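Local coordinates for protein tryparedoxin II (Crithidia fasciculata, PDB 1I5G) that is a thioredoxin-like electron-transport protein that binds glutathionylspermidine and probably passes reducing equivalents on from trypanothione, at residues E64-F77 with M84-M97. The protein carries 1 engineered substitution. Sequence-based numbering, arbitrary orientation.
Sequences EVMLISWDESAEDF and MPWLALPFEDRKGM
Phe91 is wedged between Phe77 and the turn that leads into helix 74-81. Its CB sits over the centre of the Phe77 ring, 3.7 Å from the centroid. With CG anti to the backbone N (chi1 -173°) and beside Phe77 CG and CB, the ring runs on past Phe77: CD1 meets Phe77 CB at 3.5 Å, CD2 meets Ala74 CA, which sits over the ring's face, CE1 nears Asp71 O, CE2 reaches Ala74 N at 3.5 Å, and CZ touches Ser73 C. The face turned from Ser73 O carries the Arg94 guanidinium. Arg94 NE bonds Phe91 O, and NH2 bonds Ser69 O in the guanidinium plane at 2.9 Å. An alanine here would probably keep the CB over Phe77 but open a gap against Ala74 and leave the guanidinium freer to turn. Upstream, strands 63-69 and 87-88 pair in parallel, as expected of a beta-alpha-beta unit in a thioredoxin-like fold, Leu67 bonding Leu87 O and Leu89 N. The guanidinium is thus sandwiched between Phe91 and Met97 CE while its edge is spent on Ser69 O and a water shared with Asp71 O, tying helix 94-103 to the strand end beside Trp70, which adjoins the bound glutathionylspermidine.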
loop_
_atom_site.group_PDB
_atom_site.type_symbol
_atom_site.label_atom_id
_atom_site.label_comp_id
_atom_site.label_asym_id
_atom_site.label_seq_id
_atom_site.Cartn_x
_atom_site.Cartn_y
_atom_site.Cartn_z
ATOM N N GLU A 64 -4.615 -5.567 -3.922
ATOM C CA GLU A 64 -3.206 -5.668 -3.557
ATOM C C GLU A 64 -2.879 -4.537 -2.571
ATOM O O GLU A 64 -3.566 -3.520 -2.585
ATOM C CB GLU A 64 -2.319 -5.574 -4.799
ATOM C CG GLU A 64 -0.847 -5.884 -4.577
ATOM C CD GLU A 64 -0.679 -7.186 -3.847
ATOM O OE1 GLU A 64 -0.667 -8.223 -4.560
ATOM O OE2 GLU A 64 -0.578 -7.212 -2.632
ATOM N N VAL A 65 -1.856 -4.697 -1.744
ATOM C CA VAL A 65 -1.376 -3.641 -0.869
ATOM C C VAL A 65 0.060 -3.361 -1.266
ATOM O O VAL A 65 0.838 -4.271 -1.560
ATOM C CB VAL A 65 -1.517 -4.011 0.623
ATOM C CG1 VAL A 65 -0.802 -3.061 1.547
ATOM C CG2 VAL A 65 -2.980 -4.241 1.021
ATOM N N MET A 66 0.426 -2.075 -1.273
ATOM C CA MET A 66 1.784 -1.653 -1.544
ATOM C C MET A 66 2.282 -0.722 -0.457
ATOM O O MET A 66 1.744 0.371 -0.291
ATOM C CB MET A 66 1.912 -0.963 -2.874
ATOM C CG MET A 66 3.388 -0.893 -3.254
ATOM S SD MET A 66 3.600 0.003 -4.789
ATOM C CE MET A 66 2.899 -1.385 -5.964
ATOM N N LEU A 67 3.322 -1.125 0.248
ATOM C CA LEU A 67 3.945 -0.275 1.251
ATOM C C LEU A 67 4.653 0.892 0.589
ATOM O O LEU A 67 5.491 0.668 -0.290
ATOM C CB LEU A 67 5.013 -1.086 2.008
ATOM C CG LEU A 67 5.849 -0.315 3.027
ATOM C CD1 LEU A 67 4.957 0.247 4.128
ATOM C CD2 LEU A 67 6.969 -1.141 3.594
ATOM N N ILE A 68 4.303 2.091 1.061
ATOM C CA ILE A 68 4.987 3.333 0.699
ATOM C C ILE A 68 5.617 3.777 2.015
ATOM O O ILE A 68 4.947 4.258 2.923
ATOM C CB ILE A 68 4.033 4.362 0.099
ATOM C CG1 ILE A 68 3.185 3.795 -1.038
ATOM C CG2 ILE A 68 4.881 5.542 -0.374
ATOM C CD1 ILE A 68 3.970 3.148 -2.159
ATOM N N SER A 69 6.932 3.601 2.132
ATOM C CA SER A 69 7.594 3.682 3.434
ATOM C C SER A 69 8.089 5.045 3.835
ATOM O O SER A 69 8.829 5.689 3.103
ATOM C CB SER A 69 8.792 2.725 3.425
ATOM O OG SER A 69 9.660 2.961 4.520
ATOM N N TRP A 70 7.705 5.468 5.030
ATOM C CA TRP A 70 8.311 6.627 5.654
ATOM C C TRP A 70 9.395 6.194 6.624
ATOM O O TRP A 70 9.710 6.917 7.573
ATOM C CB TRP A 70 7.262 7.449 6.394
ATOM C CG TRP A 70 6.336 8.297 5.581
ATOM C CD1 TRP A 70 6.138 8.318 4.228
ATOM C CD2 TRP A 70 5.465 9.315 6.104
ATOM N NE1 TRP A 70 5.198 9.258 3.881
ATOM C CE2 TRP A 70 4.772 9.884 5.021
ATOM C CE3 TRP A 70 5.198 9.806 7.388
ATOM C CZ2 TRP A 70 3.849 10.900 5.178
ATOM C CZ3 TRP A 70 4.274 10.815 7.537
ATOM C CH2 TRP A 70 3.618 11.357 6.435
ATOM N N ASP A 71 10.027 5.049 6.450
ATOM C CA ASP A 71 11.042 4.588 7.380
ATOM C C ASP A 71 12.284 5.466 7.312
ATOM O O ASP A 71 12.573 6.163 6.339
ATOM C CB ASP A 71 11.374 3.124 7.062
ATOM C CG ASP A 71 10.316 2.174 7.552
ATOM O OD1 ASP A 71 10.202 2.006 8.809
ATOM O OD2 ASP A 71 9.560 1.587 6.726
ATOM N N GLU A 72 13.024 5.411 8.425
ATOM C CA GLU A 72 14.177 6.306 8.619
ATOM C C GLU A 72 15.446 5.878 7.879
ATOM O O GLU A 72 16.328 6.688 7.568
ATOM C CB GLU A 72 14.554 6.342 10.101
ATOM C CG GLU A 72 13.434 6.717 11.058
ATOM C CD GLU A 72 13.878 6.904 12.496
ATOM O OE1 GLU A 72 14.359 8.028 12.784
ATOM O OE2 GLU A 72 13.746 5.945 13.291
ATOM N N SER A 73 15.575 4.600 7.602
ATOM C CA SER A 73 16.788 4.066 7.009
ATOM C C SER A 73 16.438 2.823 6.222
ATOM O O SER A 73 15.378 2.190 6.374
ATOM C CB SER A 73 17.830 3.623 8.053
ATOM O OG SER A 73 17.384 2.503 8.798
ATOM N N ALA A 74 17.372 2.443 5.366
ATOM C CA ALA A 74 17.283 1.283 4.521
ATOM C C ALA A 74 17.148 0.066 5.412
ATOM O O ALA A 74 16.403 -0.839 5.134
ATOM C CB ALA A 74 18.551 1.134 3.668
ATOM N N GLU A 75 17.864 0.038 6.528
ATOM C CA GLU A 75 17.796 -1.125 7.397
ATOM C C GLU A 75 16.437 -1.269 8.085
ATOM O O GLU A 75 15.864 -2.334 8.219
ATOM C CB GLU A 75 18.955 -1.051 8.384
ATOM C CG GLU A 75 20.237 -0.580 7.691
ATOM C CD GLU A 75 20.354 0.914 7.362
ATOM O OE1 GLU A 75 20.250 1.778 8.258
ATOM O OE2 GLU A 75 20.556 1.357 6.224
ATOM N N ASP A 76 15.872 -0.160 8.539
ATOM C CA ASP A 76 14.554 -0.172 9.171
ATOM C C ASP A 76 13.507 -0.603 8.155
ATOM O O ASP A 76 12.619 -1.380 8.467
ATOM C CB ASP A 76 14.205 1.211 9.749
ATOM C CG ASP A 76 15.046 1.575 10.957
ATOM O OD1 ASP A 76 15.493 0.663 11.663
ATOM O OD2 ASP A 76 15.291 2.774 11.198
ATOM N N PHE A 77 13.598 -0.092 6.933
ATOM C CA PHE A 77 12.693 -0.568 5.881
ATOM C C PHE A 77 12.756 -2.075 5.682
ATOM O O PHE A 77 11.735 -2.768 5.635
ATOM C CB PHE A 77 13.028 0.083 4.548
ATOM C CG PHE A 77 12.219 -0.420 3.377
ATOM C CD1 PHE A 77 10.996 0.142 2.999
ATOM C CD2 PHE A 77 12.689 -1.473 2.616
ATOM C CE1 PHE A 77 10.302 -0.333 1.914
ATOM C CE2 PHE A 77 12.001 -1.975 1.517
ATOM C CZ PHE A 77 10.785 -1.396 1.171
ATOM N N MET A 84 5.751 -8.146 6.302
ATOM C CA MET A 84 4.529 -7.964 5.505
ATOM C C MET A 84 4.445 -8.901 4.330
ATOM O O MET A 84 5.482 -9.222 3.735
ATOM C CB MET A 84 4.515 -6.522 4.985
ATOM C CG MET A 84 4.571 -5.479 6.068
ATOM S SD MET A 84 4.790 -3.801 5.388
ATOM C CE MET A 84 4.958 -2.886 6.875
ATOM N N PRO A 85 3.238 -9.345 3.981
ATOM C CA PRO A 85 3.041 -10.298 2.891
ATOM C C PRO A 85 2.802 -9.726 1.511
ATOM O O PRO A 85 2.665 -10.493 0.556
ATOM C CB PRO A 85 1.809 -11.057 3.403
ATOM C CG PRO A 85 1.009 -9.930 4.007
ATOM C CD PRO A 85 1.984 -9.037 4.680
ATOM N N TRP A 86 2.746 -8.386 1.408
ATOM C CA TRP A 86 2.299 -7.708 0.190
ATOM C C TRP A 86 3.443 -7.056 -0.566
ATOM O O TRP A 86 4.578 -7.502 -0.411
ATOM C CB TRP A 86 1.165 -6.739 0.544
ATOM C CG TRP A 86 1.484 -5.864 1.692
ATOM C CD1 TRP A 86 2.490 -4.932 1.798
ATOM C CD2 TRP A 86 0.812 -5.821 2.937
ATOM N NE1 TRP A 86 2.481 -4.324 3.021
ATOM C CE2 TRP A 86 1.441 -4.852 3.752
ATOM C CE3 TRP A 86 -0.293 -6.523 3.462
ATOM C CZ2 TRP A 86 1.012 -4.579 5.053
ATOM C CZ3 TRP A 86 -0.717 -6.227 4.733
ATOM C CH2 TRP A 86 -0.077 -5.301 5.518
ATOM N N LEU A 87 3.218 -6.051 -1.387
ATOM C CA LEU A 87 4.216 -5.427 -2.233
ATOM C C LEU A 87 4.812 -4.202 -1.546
ATOM O O LEU A 87 4.284 -3.710 -0.537
ATOM C CB LEU A 87 3.587 -4.997 -3.558
ATOM C CG LEU A 87 2.879 -6.115 -4.336
ATOM C CD1 LEU A 87 2.404 -5.608 -5.678
ATOM C CD2 LEU A 87 3.762 -7.388 -4.491
ATOM N N ALA A 88 5.909 -3.697 -2.096
ATOM C CA ALA A 88 6.432 -2.431 -1.634
ATOM C C ALA A 88 7.046 -1.666 -2.772
ATOM O O ALA A 88 7.656 -2.195 -3.695
ATOM C CB ALA A 88 7.467 -2.612 -0.531
ATOM N N LEU A 89 6.907 -0.352 -2.705
ATOM C CA LEU A 89 7.708 0.561 -3.535
ATOM C C LEU A 89 9.140 0.428 -2.991
ATOM O O LEU A 89 9.331 0.556 -1.779
ATOM C CB LEU A 89 7.198 2.010 -3.399
ATOM C CG LEU A 89 7.999 2.989 -4.274
ATOM C CD1 LEU A 89 7.657 2.785 -5.733
ATOM C CD2 LEU A 89 7.628 4.417 -3.853
ATOM N N PRO A 90 10.152 0.151 -3.813
ATOM C CA PRO A 90 11.509 -0.025 -3.296
ATOM C C PRO A 90 11.986 1.169 -2.481
ATOM O O PRO A 90 11.759 2.324 -2.865
ATOM C CB PRO A 90 12.312 -0.232 -4.579
ATOM C CG PRO A 90 11.350 -0.919 -5.486
ATOM C CD PRO A 90 10.114 -0.068 -5.270
ATOM N N PHE A 91 12.657 0.917 -1.361
ATOM C CA PHE A 91 13.113 1.989 -0.507
ATOM C C PHE A 91 13.979 3.013 -1.204
ATOM O O PHE A 91 13.854 4.224 -0.943
ATOM C CB PHE A 91 13.827 1.458 0.732
ATOM C CG PHE A 91 14.172 2.533 1.731
ATOM C CD1 PHE A 91 13.254 3.057 2.623
ATOM C CD2 PHE A 91 15.462 3.037 1.761
ATOM C CE1 PHE A 91 13.608 4.024 3.503
ATOM C CE2 PHE A 91 15.837 4.033 2.662
ATOM C CZ PHE A 91 14.876 4.489 3.489
ATOM N N GLU A 92 14.885 2.589 -2.081
ATOM C CA GLU A 92 15.794 3.561 -2.691
ATOM C C GLU A 92 15.081 4.572 -3.556
ATOM O O GLU A 92 15.637 5.626 -3.865
ATOM C CB GLU A 92 16.955 2.867 -3.412
ATOM C CG GLU A 92 17.849 2.076 -2.463
ATOM C CD GLU A 92 18.606 2.935 -1.485
ATOM O OE1 GLU A 92 19.485 3.692 -1.970
ATOM O OE2 GLU A 92 18.320 2.822 -0.283
ATOM N N ASP A 93 13.839 4.294 -3.953
ATOM C CA ASP A 93 13.016 5.260 -4.688
ATOM C C ASP A 93 12.359 6.223 -3.703
ATOM O O ASP A 93 11.148 6.248 -3.470
ATOM C CB ASP A 93 11.932 4.559 -5.509
ATOM C CG ASP A 93 11.133 5.523 -6.380
ATOM O OD1 ASP A 93 11.420 6.740 -6.440
ATOM O OD2 ASP A 93 10.178 5.038 -7.032
ATOM N N ARG A 94 13.203 7.040 -3.091
ATOM C CA ARG A 94 12.737 8.073 -2.173
ATOM C C ARG A 94 11.865 9.127 -2.846
ATOM O O ARG A 94 10.807 9.526 -2.355
ATOM C CB ARG A 94 13.911 8.679 -1.385
ATOM C CG ARG A 94 14.717 7.655 -0.537
ATOM C CD ARG A 94 14.077 7.222 0.817
ATOM N NE ARG A 94 12.925 6.355 0.621
ATOM C CZ ARG A 94 11.928 6.185 1.486
ATOM N NH1 ARG A 94 11.924 6.828 2.646
ATOM N NH2 ARG A 94 10.934 5.373 1.195
ATOM N N LYS A 95 12.325 9.553 -4.007
ATOM C CA LYS A 95 11.588 10.516 -4.811
ATOM C C LYS A 95 10.164 10.015 -5.106
ATOM O O LYS A 95 9.193 10.772 -5.079
ATOM C CB LYS A 95 12.314 10.828 -6.132
ATOM C CG LYS A 95 13.551 11.725 -6.068
ATOM C CD LYS A 95 14.115 12.061 -7.456
ATOM C CE LYS A 95 15.566 12.546 -7.397
ATOM N NZ LYS A 95 16.228 12.882 -8.695
ATOM N N GLY A 96 10.009 8.727 -5.384
ATOM C CA GLY A 96 8.707 8.138 -5.692
ATOM C C GLY A 96 7.794 8.104 -4.481
ATOM O O GLY A 96 6.579 8.290 -4.555
ATOM N N MET A 97 8.387 7.872 -3.307
ATOM C CA MET A 97 7.650 7.986 -2.042
ATOM C C MET A 97 7.142 9.410 -1.815
ATOM O O MET A 97 5.991 9.619 -1.433
ATOM C CB MET A 97 8.482 7.496 -0.853
ATOM C CG MET A 97 7.840 7.723 0.528
ATOM S SD MET A 97 8.109 9.408 1.175
ATOM C CE MET A 97 9.769 9.196 1.653
HETATM O O HOH W 1 8.596 2.803 -0.102
HETATM O O HOH W 2 14.000 7.895 4.291
#